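Local coordinates for protein lasso peptide isopeptidase AtxE2 (Asticcacaulis excentricus, PDB 5TXE) that hydrolyses the isopeptide bond of the lasso peptides astexin-2 and astexin-3, recognising mainly their knotted loop and converting them to linear peptides, at residues L431-Q437 with R520-G525; E504-D508 with S540-A544; F535-N539 with R597-L602. The protein carries 1 engineered substitution. All blocks are in the same frame, centred on the assembly; numbering follows the deposited sequence.

Interaction 1 (L431-Q437 with R520-G525); sequences LPLVIVQ and RVGLTG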
loop_
_atom_site.group_PDB
_atom_site.type_symbol
_atom_site.label_atom_id
_atom_site.label_comp_id
_atom_site.label_asym_id
_atom_site.label_seq_id
_atom_site.Cartn_x
_atom_site.Cartn_y
_atom_site.Cartn_z
ATOM N N LEU A 431 29.948 -2.573 5.490
ATOM C CA LEU A 431 29.102 -3.294 4.497
ATOM C C LEU A 431 28.652 -2.457 3.282
ATOM O O LEU A 431 28.545 -1.263 3.371
ATOM C CB LEU A 431 27.848 -3.788 5.174
ATOM C CG LEU A 431 28.099 -4.804 6.286
ATOM C CD1 LEU A 431 26.829 -4.959 7.068
ATOM C CD2 LEU A 431 28.538 -6.171 5.764
ATOM N N PRO A 432 28.377 -3.110 2.147
ATOM C CA PRO A 432 27.600 -2.411 1.115
ATOM C C PRO A 432 26.170 -2.220 1.616
ATOM O O PRO A 432 25.675 -2.967 2.458
ATOM C CB PRO A 432 27.676 -3.355 -0.071
ATOM C CG PRO A 432 27.752 -4.723 0.550
ATOM C CD PRO A 432 28.617 -4.524 1.805
ATOM N N LEU A 433 25.548 -1.160 1.168
ATOM C CA LEU A 433 24.243 -0.789 1.605
ATOM C C LEU A 433 23.247 -0.799 0.456
ATOM O O LEU A 433 23.539 -0.306 -0.656
ATOM C CB LEU A 433 24.330 0.628 2.134
ATOM C CG LEU A 433 23.016 1.270 2.623
ATOM C CD1 LEU A 433 22.380 0.568 3.784
ATOM C CD2 LEU A 433 23.229 2.727 2.977
ATOM N N VAL A 434 22.044 -1.271 0.743
ATOM C CA VAL A 434 20.933 -1.150 -0.206
ATOM C C VAL A 434 19.789 -0.423 0.482
ATOM O O VAL A 434 19.398 -0.766 1.607
ATOM C CB VAL A 434 20.454 -2.534 -0.679
ATOM C CG1 VAL A 434 19.188 -2.393 -1.509
ATOM C CG2 VAL A 434 21.567 -3.217 -1.454
ATOM N N ILE A 435 19.240 0.568 -0.200
ATOM C CA ILE A 435 18.136 1.374 0.325
ATOM C C ILE A 435 16.819 0.923 -0.320
ATOM O O ILE A 435 16.724 0.859 -1.560
ATOM C CB ILE A 435 18.375 2.849 0.057
ATOM C CG1 ILE A 435 19.692 3.296 0.709
ATOM C CG2 ILE A 435 17.244 3.647 0.601
ATOM C CD1 ILE A 435 20.158 4.658 0.244
ATOM N N VAL A 436 15.848 0.577 0.538
ATOM C CA VAL A 436 14.509 0.185 0.165
ATOM C C VAL A 436 13.554 1.279 0.680
ATOM O O VAL A 436 13.690 1.706 1.827
ATOM C CB VAL A 436 14.157 -1.153 0.741
ATOM C CG1 VAL A 436 12.742 -1.561 0.433
ATOM C CG2 VAL A 436 15.099 -2.184 0.246
ATOM N N GLN A 437 12.605 1.721 -0.154
ATOM C CA GLN A 437 11.688 2.780 0.175
ATOM C C GLN A 437 10.200 2.328 0.087
ATOM O O GLN A 437 9.910 1.296 -0.498
ATOM C CB GLN A 437 11.882 3.928 -0.815
ATOM C CG GLN A 437 13.298 4.313 -1.121
ATOM C CD GLN A 437 13.331 5.498 -2.063
ATOM O OE1 GLN A 437 12.960 6.620 -1.687
ATOM N NE2 GLN A 437 13.730 5.260 -3.301
ATOM N N ARG A 520 29.663 2.181 -1.905
ATOM C CA ARG A 520 28.915 0.973 -2.338
ATOM C C ARG A 520 27.460 0.973 -1.880
ATOM O O ARG A 520 26.990 0.081 -1.181
ATOM C CB ARG A 520 29.644 -0.318 -1.949
ATOM C CG ARG A 520 31.038 -0.433 -2.587
ATOM C CD ARG A 520 31.586 -1.836 -2.367
ATOM N NE ARG A 520 31.944 -2.131 -0.988
ATOM C CZ ARG A 520 31.803 -3.319 -0.382
ATOM N NH1 ARG A 520 31.207 -4.360 -0.965
ATOM N NH2 ARG A 520 32.216 -3.456 0.872
ATOM N N VAL A 521 26.760 2.019 -2.302
ATOM C CA VAL A 521 25.368 2.217 -1.938
ATOM C C VAL A 521 24.425 2.048 -3.134
ATOM O O VAL A 521 24.557 2.745 -4.154
ATOM C CB VAL A 521 25.135 3.591 -1.343
ATOM C CG1 VAL A 521 23.706 3.718 -0.904
ATOM C CG2 VAL A 521 26.065 3.770 -0.160
ATOM N N GLY A 522 23.473 1.146 -2.944
ATOM C CA GLY A 522 22.449 0.855 -3.912
ATOM C C GLY A 522 21.147 1.490 -3.512
ATOM O O GLY A 522 20.842 1.595 -2.326
ATOM N N LEU A 523 20.356 1.872 -4.512
ATOM C CA LEU A 523 19.088 2.476 -4.265
ATOM C C LEU A 523 17.984 1.783 -5.077
ATOM O O LEU A 523 18.190 1.540 -6.248
ATOM C CB LEU A 523 19.154 3.943 -4.642
ATOM C CG LEU A 523 17.922 4.765 -4.477
ATOM C CD1 LEU A 523 17.530 4.908 -3.008
ATOM C CD2 LEU A 523 18.152 6.147 -5.069
ATOM N N THR A 524 16.829 1.516 -4.434
ATOM C CA THR A 524 15.695 0.909 -5.077
ATOM C C THR A 524 14.503 1.855 -4.942
ATOM O O THR A 524 14.457 2.659 -4.048
ATOM C CB THR A 524 15.276 -0.437 -4.486
ATOM O OG1 THR A 524 14.791 -0.276 -3.159
ATOM C CG2 THR A 524 16.407 -1.385 -4.454
ATOM N N GLY A 525 13.551 1.753 -5.848
ATOM C CA GLY A 525 12.301 2.479 -5.707
ATOM C C GLY A 525 11.167 1.979 -6.595
ATOM O O GLY A 525 11.398 1.456 -7.686
HETATM O O HOH W 1 12.218 0.494 -2.649
#

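Interaction 2 (E504-D508 with S540-A544); sequences EDLID and SHRFA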
loop_
_atom_site.group_PDB
_atom_site.type_symbol
_atom_site.label_atom_id
_atom_site.label_comp_id
_atom_site.label_asym_id
_atom_site.label_seq_id
_atom_site.Cartn_x
_atom_site.Cartn_y
_atom_site.Cartn_z
ATOM N N GLU A 504 20.895 11.201 2.030
ATOM C CA GLU A 504 22.294 11.543 2.206
ATOM C C GLU A 504 22.639 11.700 3.717
ATOM O O GLU A 504 23.658 11.194 4.149
ATOM C CB GLU A 504 22.662 12.770 1.403
ATOM C CG GLU A 504 22.649 12.530 -0.117
ATOM C CD GLU A 504 22.831 13.802 -0.950
ATOM O OE1 GLU A 504 22.828 14.925 -0.370
ATOM O OE2 GLU A 504 23.005 13.696 -2.193
ATOM N N ASP A 505 21.746 12.267 4.519
ATOM C CA ASP A 505 21.951 12.330 5.984
ATOM C C ASP A 505 22.022 10.941 6.585
ATOM O O ASP A 505 22.914 10.650 7.370
ATOM C CB ASP A 505 20.828 13.120 6.669
ATOM C CG ASP A 505 20.779 14.583 6.222
ATOM O OD1 ASP A 505 21.825 15.100 5.800
ATOM O OD2 ASP A 505 19.702 15.236 6.281
ATOM N N LEU A 506 21.110 10.055 6.195
ATOM C CA LEU A 506 21.132 8.713 6.742
ATOM C C LEU A 506 22.392 7.967 6.352
ATOM O O LEU A 506 22.949 7.204 7.150
ATOM C CB LEU A 506 19.906 7.900 6.346
ATOM C CG LEU A 506 18.640 8.440 6.944
ATOM C CD1 LEU A 506 17.391 7.964 6.180
ATOM C CD2 LEU A 506 18.583 7.996 8.408
ATOM N N ILE A 507 22.792 8.133 5.111
ATOM C CA ILE A 507 23.965 7.439 4.636
ATOM C C ILE A 507 25.166 7.962 5.427
ATOM O O ILE A 507 26.001 7.178 5.870
ATOM C CB ILE A 507 24.174 7.671 3.117
ATOM C CG1 ILE A 507 23.076 6.941 2.310
ATOM C CG2 ILE A 507 25.513 7.176 2.660
ATOM C CD1 ILE A 507 23.090 7.323 0.852
ATOM N N ASP A 508 25.276 9.282 5.537
ATOM C CA ASP A 508 26.388 9.885 6.287
ATOM C C ASP A 508 26.421 9.394 7.719
ATOM O O ASP A 508 27.478 9.120 8.240
ATOM C CB ASP A 508 26.310 11.411 6.299
ATOM C CG ASP A 508 26.631 12.034 4.935
ATOM O OD1 ASP A 508 27.218 11.339 4.068
ATOM O OD2 ASP A 508 26.285 13.216 4.719
ATOM N N SER A 540 22.858 13.531 -7.779
ATOM C CA SER A 540 23.922 13.153 -6.895
ATOM C C SER A 540 24.769 12.089 -7.557
ATOM O O SER A 540 24.387 11.481 -8.542
ATOM C CB SER A 540 23.346 12.621 -5.610
ATOM O OG SER A 540 23.231 11.221 -5.604
ATOM N N HIS A 541 25.942 11.860 -7.019
ATOM C CA HIS A 541 26.786 10.729 -7.373
ATOM C C HIS A 541 27.015 9.876 -6.168
ATOM O O HIS A 541 28.036 9.240 -5.999
ATOM C CB HIS A 541 28.120 11.245 -7.932
ATOM C CG HIS A 541 27.994 11.915 -9.258
ATOM N ND1 HIS A 541 27.666 13.253 -9.392
ATOM C CD2 HIS A 541 28.189 11.450 -10.515
ATOM C CE1 HIS A 541 27.634 13.572 -10.675
ATOM N NE2 HIS A 541 27.937 12.493 -11.378
ATOM N N ARG A 542 26.023 9.809 -5.308
ATOM C CA ARG A 542 26.135 8.979 -4.114
ATOM C C ARG A 542 25.772 7.539 -4.304
ATOM O O ARG A 542 25.975 6.761 -3.375
ATOM C CB ARG A 542 25.223 9.540 -3.069
ATOM C CG ARG A 542 25.559 10.979 -2.754
ATOM C CD ARG A 542 26.766 11.105 -1.858
ATOM N NE ARG A 542 26.596 12.354 -1.121
ATOM C CZ ARG A 542 26.539 12.430 0.196
ATOM N NH1 ARG A 542 26.719 11.346 0.959
ATOM N NH2 ARG A 542 26.317 13.602 0.751
ATOM N N PHE A 543 25.215 7.157 -5.477
ATOM C CA PHE A 543 24.728 5.770 -5.650
ATOM C C PHE A 543 25.532 4.964 -6.631
ATOM O O PHE A 543 25.748 5.379 -7.725
ATOM C CB PHE A 543 23.254 5.845 -6.024
ATOM C CG PHE A 543 22.462 6.594 -5.006
ATOM C CD1 PHE A 543 22.243 6.038 -3.766
ATOM C CD2 PHE A 543 21.983 7.819 -5.259
ATOM C CE1 PHE A 543 21.536 6.705 -2.819
ATOM C CE2 PHE A 543 21.282 8.504 -4.305
ATOM C CZ PHE A 543 21.057 7.932 -3.093
ATOM N N ALA A 544 25.977 3.786 -6.251
ATOM C CA ALA A 544 26.772 2.999 -7.148
ATOM C C ALA A 544 25.948 1.995 -8.003
ATOM O O ALA A 544 26.511 1.345 -8.912
ATOM C CB ALA A 544 27.793 2.237 -6.358
#

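Interaction 3 (F535-N539 with R597-L602); sequences FGLIN and RLDTPL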
loop_
_atom_site.group_PDB
_atom_site.type_symbol
_atom_site.label_atom_id
_atom_site.label_comp_id
_atom_site.label_asym_id
_atom_site.label_seq_id
_atom_site.Cartn_x
_atom_site.Cartn_y
_atom_site.Cartn_z
ATOM N N PHE A 535 15.475 11.083 -9.783
ATOM C CA PHE A 535 16.041 12.345 -9.228
ATOM C C PHE A 535 17.410 12.131 -8.622
ATOM O O PHE A 535 18.326 12.912 -8.820
ATOM C CB PHE A 535 15.092 12.924 -8.152
ATOM C CG PHE A 535 15.396 14.341 -7.770
ATOM C CD1 PHE A 535 14.926 15.384 -8.540
ATOM C CD2 PHE A 535 16.237 14.620 -6.703
ATOM C CE1 PHE A 535 15.209 16.694 -8.208
ATOM C CE2 PHE A 535 16.510 15.928 -6.326
ATOM C CZ PHE A 535 15.997 16.967 -7.092
ATOM N N GLY A 536 17.551 11.053 -7.889
ATOM C CA GLY A 536 18.785 10.769 -7.177
ATOM C C GLY A 536 19.945 10.481 -8.071
ATOM O O GLY A 536 21.108 10.850 -7.742
ATOM N N LEU A 537 19.690 9.804 -9.186
ATOM C CA LEU A 537 20.806 9.381 -10.051
ATOM C C LEU A 537 21.290 10.571 -10.865
ATOM O O LEU A 537 22.377 10.590 -11.355
ATOM C CB LEU A 537 20.396 8.263 -10.985
ATOM C CG LEU A 537 20.007 6.962 -10.340
ATOM C CD1 LEU A 537 19.786 5.888 -11.390
ATOM C CD2 LEU A 537 21.032 6.488 -9.354
ATOM N N ILE A 538 20.447 11.561 -11.025
ATOM C CA ILE A 538 20.823 12.728 -11.798
ATOM C C ILE A 538 21.433 13.801 -10.923
ATOM O O ILE A 538 22.316 14.498 -11.363
ATOM C CB ILE A 538 19.607 13.300 -12.532
ATOM C CG1 ILE A 538 19.263 12.368 -13.713
ATOM C CG2 ILE A 538 19.832 14.725 -13.046
ATOM C CD1 ILE A 538 17.846 12.554 -14.152
ATOM N N ASN A 539 20.931 13.966 -9.710
ATOM C CA ASN A 539 21.317 15.095 -8.879
ATOM C C ASN A 539 22.266 14.726 -7.723
ATOM O O ASN A 539 22.444 15.498 -6.790
ATOM C CB ASN A 539 20.035 15.765 -8.371
ATOM C CG ASN A 539 19.195 16.341 -9.489
ATOM O OD1 ASN A 539 19.522 17.360 -10.017
ATOM N ND2 ASN A 539 18.127 15.656 -9.871
ATOM N N ARG A 597 25.081 11.690 -18.986
ATOM C CA ARG A 597 25.808 11.758 -17.686
ATOM C C ARG A 597 25.301 10.793 -16.614
ATOM O O ARG A 597 25.533 10.952 -15.457
ATOM C CB ARG A 597 25.763 13.180 -17.129
ATOM C CG ARG A 597 24.402 13.724 -16.762
ATOM C CD ARG A 597 24.625 15.210 -16.615
ATOM N NE ARG A 597 23.472 16.024 -16.277
ATOM C CZ ARG A 597 23.095 16.298 -15.035
ATOM N NH1 ARG A 597 23.709 15.701 -14.032
ATOM N NH2 ARG A 597 22.064 17.101 -14.803
ATOM N N LEU A 598 24.598 9.769 -17.027
ATOM C CA LEU A 598 23.996 8.891 -16.082
ATOM C C LEU A 598 24.823 7.610 -16.049
ATOM O O LEU A 598 24.562 6.629 -16.791
ATOM C CB LEU A 598 22.568 8.652 -16.514
ATOM C CG LEU A 598 21.593 8.517 -15.374
ATOM C CD1 LEU A 598 20.404 9.392 -15.714
ATOM C CD2 LEU A 598 21.265 7.031 -15.145
ATOM N N ASP A 599 25.834 7.618 -15.196
ATOM C CA ASP A 599 26.756 6.510 -15.199
ATOM C C ASP A 599 26.449 5.373 -14.218
ATOM O O ASP A 599 27.086 4.325 -14.295
ATOM C CB ASP A 599 28.169 7.040 -15.005
ATOM C CG ASP A 599 28.595 7.915 -16.177
ATOM O OD1 ASP A 599 28.559 7.411 -17.333
ATOM O OD2 ASP A 599 28.944 9.090 -15.965
ATOM N N THR A 600 25.496 5.572 -13.315
ATOM C CA THR A 600 25.111 4.518 -12.397
ATOM C C THR A 600 24.360 3.382 -13.100
ATOM O O THR A 600 23.375 3.627 -13.738
ATOM C CB THR A 600 24.174 5.107 -11.346
ATOM O OG1 THR A 600 24.850 6.161 -10.656
ATOM C CG2 THR A 600 23.777 4.063 -10.308
ATOM N N PRO A 601 24.762 2.137 -12.889
ATOM C CA PRO A 601 24.011 0.972 -13.356
ATOM C C PRO A 601 22.592 0.998 -12.878
ATOM O O PRO A 601 22.345 1.161 -11.692
ATOM C CB PRO A 601 24.757 -0.197 -12.740
ATOM C CG PRO A 601 26.170 0.296 -12.565
ATOM C CD PRO A 601 26.007 1.743 -12.159
ATOM N N LEU A 602 21.654 0.835 -13.806
ATOM C CA LEU A 602 20.238 0.874 -13.484
ATOM C C LEU A 602 19.518 -0.319 -14.113
ATOM O O LEU A 602 19.603 -0.562 -15.350
ATOM C CB LEU A 602 19.666 2.130 -14.057
ATOM C CG LEU A 602 18.159 2.287 -13.923
ATOM C CD1 LEU A 602 17.754 2.340 -12.470
ATOM C CD2 LEU A 602 17.654 3.516 -14.653
HETATM O O HOH W 2 23.914 8.122 -12.702
#

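Interaction 1 (L431-Q437 with R520-G525)
Ile435 drops its CD1 beside Val521 CG1 (3.8 Å), while its CB and CG2 receive Leu523 CD1 from the other end, so one branched side chain fills the dip between two neighbours of the adjacent strand. Leu433 lies alongside Val521 on this face, which helices 494-512 and 528-539 cover. On the other face Gly522, without a side chain, is flanked by Val434, whose CG1 meets Thr524 CG2 at about a right angle; Phe657 touches both. These are central parallel strands of the alpha/beta-hydrolase sheet, and 521-525 leads to the nucleophile position, Ala527, engineered here. Backbone bonds, among them Gly522 N to Leu433 O at 2.7 Å, hold the register. Thr524 suits its place because its OG1, turned between backbone N and carbonyl carbon (chi1 66°), donates in the carbonyl plane, onto a lone pair of Ile435 O (2.8 Å); Thr524 N grips that oxygen too. A water links OG1 to Gln437 N. The Gln437 amide reaches Thr524 O through NE2 (2.8 Å), the acceptor in the amide plane. At the other end puckered Pro432 lies against one face of the flat Arg520 guanidinium, CB offset toward the rim; Arg520 NE pairs with Asp517.

Interaction 2 (E504-D508 with S540-A544)
Asp508 OD1 takes a nearly straight hydrogen bond from Arg542 NH1, 3.1 Å long with 162° at the hydrogen. The donor comes to the syn side of the carboxylate, somewhat out of its plane, whereas OD1 lies close to the guanidinium plane; this is the directional half of a salt-bridge network. Glu504, one helical turn earlier, supplies the other half in a different way. Its carboxylate stacks on the guanidinium with the planes 15° apart, and its CG sits over the centre of the group. The ion pair from OE1 to NH2 is long, 3.9 Å, and rests on charge alone, since no N-H points at the oxygen. Glutamate suits this place because its extended chain offers methylenes to the flat cation as well as charge. Arg542 turns sharply at chi2 (-78°) to lay its guanidinium against the helix. The loop before it is shaped by an ST turn, in which Ser540 OG accepts from Arg542 N at 3.1 Å and also bonds to Gly536 O. Deeper in, Ile507 CD1 touches Phe543 CE1 at 4.0 Å, and both residues pack on Val521 and Ile435 of the sheet. Helix 494-512 is thereby clasped to the loop that returns from helix 528-539 to strand 545-548, the closing part of a beta-alpha-beta crossover of the alpha/beta-hydrolase fold.

Interaction 3 (F535-N539 with R597-L602)
Leu537 projects from helix 528-539 into a pocket made by Leu598, Thr600 and Leu602, its two methyls sharing the work: CD2 lies 3.8 Å from Thr600 CG2, while CD1 is 4.2 Å from both Leu598 CD2 and Leu602 CD1. The contact belongs to the alpha/beta-hydrolase fold, where the helix following the nucleophile strand packs on the loop that leads into strand 602-607. A branched leucine fits because its methyls diverge to serve different neighbours, and Ala546 of the adjoining strand borders the same apolar patch. In Thr600, OG1 lies beside the backbone N (chi1 -59°), which puts the CG2 methyl anti to that nitrogen and against Leu537, while OG1, also near CD2, bonds to Phe543 O. Next to this core, Ile538 lays CG1 against Leu598 CD1 at 3.8 Å, and Phe591 touches both residues. Polar contacts border the apolar part: a water joins the segments, donating a hydrogen bond to Leu537 O (3.2 Å) and accepting one from Thr600 N (3.1 Å), and so bridges helix and loop backbones. Outermost is Arg597, whose chain runs straight from CG to NE and crosses Ile538 at about a right angle. Its NH2 rests 3.7 Å from Ile538 CG2, and its NH1 makes a weak, bent hydrogen bond to Ile538 O, 3.2 Å long with 132° at the hydrogen.

Overall arrangement
From the N terminus, strand 431-436 comes first, and interaction 1 closes when the chain, having made strand 463-467 and helix 494-512, returns as strand 521-525 beside it. Helix 494-512 lies within that loop and opens interaction 2, which closes only at 540-544, so these two cross. Helix 528-539 then opens interaction 3 before 540-544 is reached, and 597-602 closes it; interactions 2 and 3 therefore cross as well, while 1 and 3 follow in series. The loop 540-544 touches both others: Ala544 N probably bonds to Val521 O, and Ala544 also packs against Pro601. Together they tie strands 431-436, 521-525 and 602-607 to the two helices on one face of the sheet.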